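Local coordinates for SusD family protein (Bacteroides uniformis, PDB 7KV1) that probably binds beta-glucan at the surface of a human gut Bacteroides, as a SusD-family glycan-binding protein built on tetratricopeptide-like helical repeats, at residues A[94-99]-A[370-375]; A[124-129]-A[146-151]. All blocks are in the same frame, centred on the assembly; numbering follows the deposited sequence.

Interaction 1 of 2, residues A[94-99]-A[370-375]; sequences NWHMLF and RYQDTH
His-96 and Tyr-371 bring their rings together obliquely where the short helix 93-99 faces the loop that carries 370-375. The imidazole leads with its CE1 corner, which comes in at the edge of the phenol ring, close to that ring's plane, 3.6 Å from Tyr-371 CD2 and 3.7 Å from Tyr-371 CE2. The two planes are inclined by 44° and the ring centroids lie 5.7 Å apart. The same His-96 CE1 corner also has Gln-372 OE1 near its ring plane, at 3.7 Å, so one carbon of the imidazole meets both the phenol edge and the amide oxygen, which lie next to each other in front of it. That oxygen has its hydrogen bond elsewhere, from the backbone N of Gly-85.

A type II turn from Arg-370 to Asp-373 presents Tyr-371 and Gln-372 side by side. With CG of Tyr-371 anti to the backbone N (chi1 -177°), the phenol lies where Gln-372 CG can cover one of its faces, 3.4 Å above the ring plane and over its centre. The stem of the glutamine thus backs the tyrosine while its amide reaches on toward the helix.

The contact is small and partly buried. Tyr-371 is also tied through its backbone to Gly-86, and His-96 rests on Val-84; the loop itself links strand 358-360 to strand 376-378, its antiparallel partner.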
loop_
_atom_site.group_PDB
_atom_site.type_symbol
_atom_site.label_atom_id
_atom_site.label_comp_id
_atom_site.label_asym_id
_atom_site.label_seq_id
_atom_site.Cartn_x
_atom_site.Cartn_y
_atom_site.Cartn_z
ATOM N N ASN A 94 -12.877 -14.662 -4.298
ATOM C CA ASN A 94 -12.580 -14.018 -2.983
ATOM C C ASN A 94 -12.519 -12.503 -3.190
ATOM O O ASN A 94 -13.119 -11.766 -2.371
ATOM C CB ASN A 94 -11.325 -14.595 -2.326
ATOM C CG ASN A 94 -10.071 -14.431 -3.147
ATOM O OD1 ASN A 94 -10.121 -14.526 -4.372
ATOM N ND2 ASN A 94 -8.977 -14.075 -2.488
ATOM N N TRP A 95 -11.879 -12.041 -4.268
ATOM C CA TRP A 95 -11.784 -10.587 -4.560
ATOM C C TRP A 95 -13.183 -10.020 -4.829
ATOM O O TRP A 95 -13.503 -8.945 -4.256
ATOM C CB TRP A 95 -10.859 -10.273 -5.721
ATOM C CG TRP A 95 -9.411 -10.563 -5.503
ATOM C CD1 TRP A 95 -8.778 -10.956 -4.359
ATOM C CD2 TRP A 95 -8.416 -10.534 -6.539
ATOM N NE1 TRP A 95 -7.435 -11.138 -4.604
ATOM C CE2 TRP A 95 -7.185 -10.855 -5.932
ATOM C CE3 TRP A 95 -8.444 -10.200 -7.896
ATOM C CZ2 TRP A 95 -6.004 -10.922 -6.667
ATOM C CZ3 TRP A 95 -7.270 -10.265 -8.616
ATOM C CH2 TRP A 95 -6.065 -10.587 -8.000
ATOM N N HIS A 96 -14.011 -10.710 -5.631
ATOM C CA HIS A 96 -15.396 -10.250 -5.915
ATOM C C HIS A 96 -16.175 -10.158 -4.600
ATOM O O HIS A 96 -16.933 -9.201 -4.423
ATOM C CB HIS A 96 -16.092 -11.142 -6.935
ATOM C CG HIS A 96 -15.541 -10.954 -8.310
ATOM N ND1 HIS A 96 -15.924 -9.901 -9.113
ATOM C CD2 HIS A 96 -14.595 -11.613 -8.990
ATOM C CE1 HIS A 96 -15.270 -9.952 -10.252
ATOM N NE2 HIS A 96 -14.440 -10.967 -10.202
ATOM N N MET A 97 -16.019 -11.118 -3.716
ATOM C CA MET A 97 -16.813 -11.147 -2.457
ATOM C C MET A 97 -16.331 -10.041 -1.477
ATOM O O MET A 97 -17.176 -9.453 -0.824
ATOM C CB MET A 97 -16.765 -12.546 -1.845
ATOM C CG MET A 97 -17.591 -13.532 -2.685
ATOM S SD MET A 97 -17.500 -15.225 -2.124
ATOM C CE MET A 97 -18.589 -15.128 -0.709
ATOM N N LEU A 98 -15.037 -9.779 -1.387
ATOM C CA LEU A 98 -14.454 -8.681 -0.574
ATOM C C LEU A 98 -14.997 -7.361 -1.101
ATOM O O LEU A 98 -15.398 -6.510 -0.300
ATOM C CB LEU A 98 -12.923 -8.752 -0.668
ATOM C CG LEU A 98 -12.315 -9.887 0.163
ATOM C CD1 LEU A 98 -10.952 -10.288 -0.350
ATOM C CD2 LEU A 98 -12.255 -9.494 1.637
ATOM N N PHE A 99 -15.011 -7.204 -2.417
ATOM C CA PHE A 99 -15.468 -5.983 -3.108
ATOM C C PHE A 99 -16.901 -5.664 -2.690
ATOM O O PHE A 99 -17.238 -4.473 -2.527
ATOM C CB PHE A 99 -15.323 -6.144 -4.621
ATOM C CG PHE A 99 -16.163 -5.188 -5.426
ATOM C CD1 PHE A 99 -17.475 -5.508 -5.716
ATOM C CD2 PHE A 99 -15.664 -3.981 -5.866
ATOM C CE1 PHE A 99 -18.261 -4.654 -6.455
ATOM C CE2 PHE A 99 -16.468 -3.103 -6.581
ATOM C CZ PHE A 99 -17.752 -3.453 -6.884
ATOM N N ARG A 370 -13.629 -8.715 -20.873
ATOM C CA ARG A 370 -13.860 -9.566 -19.695
ATOM C C ARG A 370 -14.896 -8.860 -18.812
ATOM O O ARG A 370 -15.519 -7.864 -19.253
ATOM C CB ARG A 370 -12.520 -9.892 -19.056
ATOM C CG ARG A 370 -11.790 -11.045 -19.733
ATOM C CD ARG A 370 -10.547 -11.507 -18.989
ATOM N NE ARG A 370 -10.213 -12.862 -19.423
ATOM C CZ ARG A 370 -9.522 -13.772 -18.737
ATOM N NH1 ARG A 370 -9.003 -13.495 -17.555
ATOM N NH2 ARG A 370 -9.365 -14.990 -19.245
ATOM N N TYR A 371 -15.216 -9.467 -17.687
ATOM C CA TYR A 371 -16.280 -9.015 -16.770
ATOM C C TYR A 371 -15.974 -7.573 -16.329
ATOM O O TYR A 371 -14.804 -7.280 -15.988
ATOM C CB TYR A 371 -16.401 -10.018 -15.628
ATOM C CG TYR A 371 -17.505 -9.716 -14.649
ATOM C CD1 TYR A 371 -18.789 -9.418 -15.083
ATOM C CD2 TYR A 371 -17.248 -9.698 -13.286
ATOM C CE1 TYR A 371 -19.787 -9.100 -14.178
ATOM C CE2 TYR A 371 -18.251 -9.424 -12.369
ATOM C CZ TYR A 371 -19.526 -9.125 -12.822
ATOM O OH TYR A 371 -20.498 -8.838 -11.921
ATOM N N GLN A 372 -16.985 -6.700 -16.417
ATOM C CA GLN A 372 -16.948 -5.293 -15.913
ATOM C C GLN A 372 -15.977 -4.443 -16.750
ATOM O O GLN A 372 -15.511 -3.401 -16.250
ATOM C CB GLN A 372 -16.600 -5.257 -14.413
ATOM C CG GLN A 372 -17.503 -6.121 -13.552
ATOM C CD GLN A 372 -17.006 -6.200 -12.132
ATOM O OE1 GLN A 372 -15.909 -6.697 -11.861
ATOM N NE2 GLN A 372 -17.838 -5.728 -11.214
ATOM N N ASP A 373 -15.688 -4.847 -17.993
ATOM C CA ASP A 373 -14.826 -4.078 -18.915
ATOM C C ASP A 373 -15.333 -2.616 -19.037
ATOM O O ASP A 373 -16.563 -2.404 -19.117
ATOM C CB ASP A 373 -14.798 -4.697 -20.312
ATOM C CG ASP A 373 -13.880 -3.936 -21.246
ATOM O OD1 ASP A 373 -12.636 -4.017 -21.077
ATOM O OD2 ASP A 373 -14.420 -3.196 -22.071
ATOM N N THR A 374 -14.418 -1.653 -19.093
ATOM C CA THR A 374 -14.719 -0.204 -19.276
ATOM C C THR A 374 -13.898 0.355 -20.434
ATOM O O THR A 374 -14.123 1.532 -20.774
ATOM C CB THR A 374 -14.415 0.614 -18.010
ATOM O OG1 THR A 374 -13.022 0.521 -17.713
ATOM C CG2 THR A 374 -15.218 0.148 -16.811
ATOM N N HIS A 375 -12.953 -0.433 -20.965
ATOM C CA HIS A 375 -11.914 0.033 -21.930
ATOM C C HIS A 375 -11.004 1.056 -21.243
ATOM O O HIS A 375 -10.289 1.786 -21.972
ATOM C CB HIS A 375 -12.546 0.608 -23.218
ATOM C CG HIS A 375 -12.611 -0.392 -24.325
ATOM N ND1 HIS A 375 -13.146 -1.655 -24.133
ATOM C CD2 HIS A 375 -12.169 -0.356 -25.610
ATOM C CE1 HIS A 375 -13.038 -2.354 -25.255
ATOM N NE2 HIS A 375 -12.452 -1.586 -26.176
#

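Interaction 2 of 2, residues A[124-129]-A[146-151]; sequences NDLLKY and MQARLL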
loop_
_atom_site.group_PDB
_atom_site.type_symbol
_atom_site.label_atom_id
_atom_site.label_comp_id
_atom_site.label_asym_id
_atom_site.label_seq_id
_atom_site.Cartn_x
_atom_site.Cartn_y
_atom_site.Cartn_z
ATOM N N ASN A 124 11.997 -12.488 13.419
ATOM C CA ASN A 124 12.242 -13.001 14.797
ATOM C C ASN A 124 13.523 -13.870 14.812
ATOM O O ASN A 124 14.339 -13.755 15.765
ATOM C CB ASN A 124 11.043 -13.782 15.348
ATOM C CG ASN A 124 9.767 -12.974 15.531
ATOM O OD1 ASN A 124 9.784 -11.755 15.641
ATOM N ND2 ASN A 124 8.639 -13.656 15.629
ATOM N N ASP A 125 13.710 -14.706 13.794
ATOM C CA ASP A 125 14.915 -15.569 13.633
ATOM C C ASP A 125 16.177 -14.712 13.533
ATOM O O ASP A 125 17.117 -14.978 14.298
ATOM C CB ASP A 125 14.828 -16.403 12.363
ATOM C CG ASP A 125 13.931 -17.619 12.500
ATOM O OD1 ASP A 125 13.723 -18.076 13.659
ATOM O OD2 ASP A 125 13.455 -18.103 11.445
ATOM N N LEU A 126 16.208 -13.753 12.601
ATOM C CA LEU A 126 17.343 -12.804 12.437
ATOM C C LEU A 126 17.648 -12.196 13.807
ATOM O O LEU A 126 18.830 -12.191 14.187
ATOM C CB LEU A 126 17.006 -11.752 11.373
ATOM C CG LEU A 126 18.033 -10.639 11.096
ATOM C CD1 LEU A 126 18.187 -9.685 12.268
ATOM C CD2 LEU A 126 19.383 -11.188 10.698
ATOM N N LEU A 127 16.634 -11.750 14.557
ATOM C CA LEU A 127 16.863 -11.099 15.865
ATOM C C LEU A 127 17.422 -12.110 16.880
ATOM O O LEU A 127 18.261 -11.701 17.674
ATOM C CB LEU A 127 15.574 -10.423 16.347
ATOM C CG LEU A 127 15.174 -9.229 15.481
ATOM C CD1 LEU A 127 13.692 -8.912 15.588
ATOM C CD2 LEU A 127 16.016 -8.006 15.822
ATOM N N LYS A 128 17.017 -13.383 16.843
ATOM C CA LYS A 128 17.614 -14.447 17.705
ATOM C C LYS A 128 19.108 -14.583 17.375
ATOM O O LYS A 128 19.917 -14.473 18.303
ATOM C CB LYS A 128 16.877 -15.779 17.519
ATOM C CG LYS A 128 17.337 -16.905 18.439
ATOM C CD LYS A 128 16.512 -18.181 18.322
ATOM C CE LYS A 128 16.842 -18.987 17.080
ATOM N NZ LYS A 128 16.095 -20.268 17.048
ATOM N N TYR A 129 19.449 -14.761 16.091
ATOM C CA TYR A 129 20.822 -14.984 15.567
ATOM C C TYR A 129 21.764 -13.826 15.927
ATOM O O TYR A 129 22.985 -14.103 15.994
ATOM C CB TYR A 129 20.877 -15.157 14.043
ATOM C CG TYR A 129 20.000 -16.232 13.444
ATOM C CD1 TYR A 129 19.498 -17.278 14.208
ATOM C CD2 TYR A 129 19.675 -16.212 12.093
ATOM C CE1 TYR A 129 18.673 -18.247 13.661
ATOM C CE2 TYR A 129 18.856 -17.178 11.528
ATOM C CZ TYR A 129 18.358 -18.208 12.314
ATOM O OH TYR A 129 17.540 -19.167 11.785
ATOM N N MET A 146 17.629 -3.139 13.549
ATOM C CA MET A 146 16.582 -2.128 13.302
ATOM C C MET A 146 15.911 -2.412 11.957
ATOM O O MET A 146 14.707 -2.181 11.862
ATOM C CB MET A 146 17.162 -0.720 13.386
ATOM C CG MET A 146 17.475 -0.310 14.835
ATOM S SD MET A 146 16.320 -0.895 16.126
ATOM C CE MET A 146 17.252 -0.570 17.626
ATOM N N GLN A 147 16.633 -2.930 10.964
ATOM C CA GLN A 147 16.008 -3.312 9.673
ATOM C C GLN A 147 15.009 -4.452 9.932
ATOM O O GLN A 147 13.854 -4.383 9.456
ATOM C CB GLN A 147 17.050 -3.707 8.635
ATOM C CG GLN A 147 17.743 -2.548 7.946
ATOM C CD GLN A 147 18.850 -3.073 7.063
ATOM O OE1 GLN A 147 18.614 -3.553 5.965
ATOM N NE2 GLN A 147 20.077 -2.977 7.543
ATOM N N ALA A 148 15.403 -5.461 10.698
ATOM C CA ALA A 148 14.514 -6.606 10.987
ATOM C C ALA A 148 13.287 -6.112 11.764
ATOM O O ALA A 148 12.157 -6.571 11.467
ATOM C CB ALA A 148 15.257 -7.689 11.736
ATOM N N ARG A 149 13.466 -5.207 12.727
ATOM C CA ARG A 149 12.318 -4.775 13.563
ATOM C C ARG A 149 11.329 -3.940 12.724
ATOM O O ARG A 149 10.106 -4.071 12.913
ATOM C CB ARG A 149 12.808 -4.083 14.829
ATOM C CG ARG A 149 13.453 -5.067 15.803
ATOM C CD ARG A 149 14.165 -4.393 16.954
ATOM N NE ARG A 149 13.205 -3.814 17.872
ATOM C CZ ARG A 149 13.518 -2.990 18.860
ATOM N NH1 ARG A 149 14.793 -2.687 19.105
ATOM N NH2 ARG A 149 12.570 -2.515 19.645
ATOM N N LEU A 150 11.840 -3.113 11.829
ATOM C CA LEU A 150 10.992 -2.257 10.968
ATOM C C LEU A 150 10.220 -3.129 9.970
ATOM O O LEU A 150 9.017 -2.855 9.753
ATOM C CB LEU A 150 11.887 -1.223 10.280
ATOM C CG LEU A 150 11.153 -0.221 9.382
ATOM C CD1 LEU A 150 9.915 0.346 10.060
ATOM C CD2 LEU A 150 12.107 0.895 8.987
ATOM N N LEU A 151 10.849 -4.156 9.401
ATOM C CA LEU A 151 10.168 -5.126 8.513
ATOM C C LEU A 151 9.075 -5.815 9.314
ATOM O O LEU A 151 7.963 -5.979 8.816
ATOM C CB LEU A 151 11.160 -6.147 7.962
ATOM C CG LEU A 151 11.981 -5.682 6.777
ATOM C CD1 LEU A 151 13.140 -6.634 6.550
ATOM C CD2 LEU A 151 11.131 -5.597 5.515
#
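Leu-126 holds CG anti to its backbone nitrogen (chi1 177°), which carries CD1 across to Ala-148, whereas Leu-127 has CG anti to the carbonyl carbon (chi1 -68°) and spreads both its methyls over the neighbouring helix. The methyl of Ala-148 is the meeting point: Leu-126 CD1 touches Ala-148 CB at 3.6 Å, and the branch carbon Leu-127 CG approaches Ala-148 CB at 4.1 Å. One small methyl is therefore met by two consecutive leucines, where the alpha carbons of Leu-126 and Ala-148 come within 7.0 Å.

One residue further along, Leu-127 crosses Arg-149 at about a right angle. Its CD1 and CD2 sit equally near the aliphatic part of the arginine, with Leu-127 CD1 3.9 Å from Arg-149 CG. The guanidinium end of the arginine forms salt bridges with Glu-195 and Glu-145. Were Leu-127 cut back to an alanine, a gap would probably open beside Ala-148 and the arginine stem would lose its apolar cover on this side.

The segment axes approach to 9.3 Å and run nearly antiparallel, at 157°, as in a helical hairpin: helix 110-129 ends here and helix 138-162 returns alongside it. Leu-150 and Met-146 of the second helix pack on helix 185-201, while Tyr-129 and Leu-151 touch helix 44-55.

The two contacts lie on opposite sides of the chain's centre, their own centres about 38 Å apart and their nearest atoms about 21 Å, so neither touches the other. Both are partly buried, and they share no helix, though helix 93-99 of interaction 1 is followed directly by helix 110-129 of interaction 2. Interaction 2 is local, joining successive helices with purely apolar contacts between segments. Interaction 1 spans 271 residues and brings a helix from the N-terminal part of the chain against a loop in its SusD-family part, through rings and an amide. Along the chain, the helical hairpin is nested within the loop that interaction 1 closes.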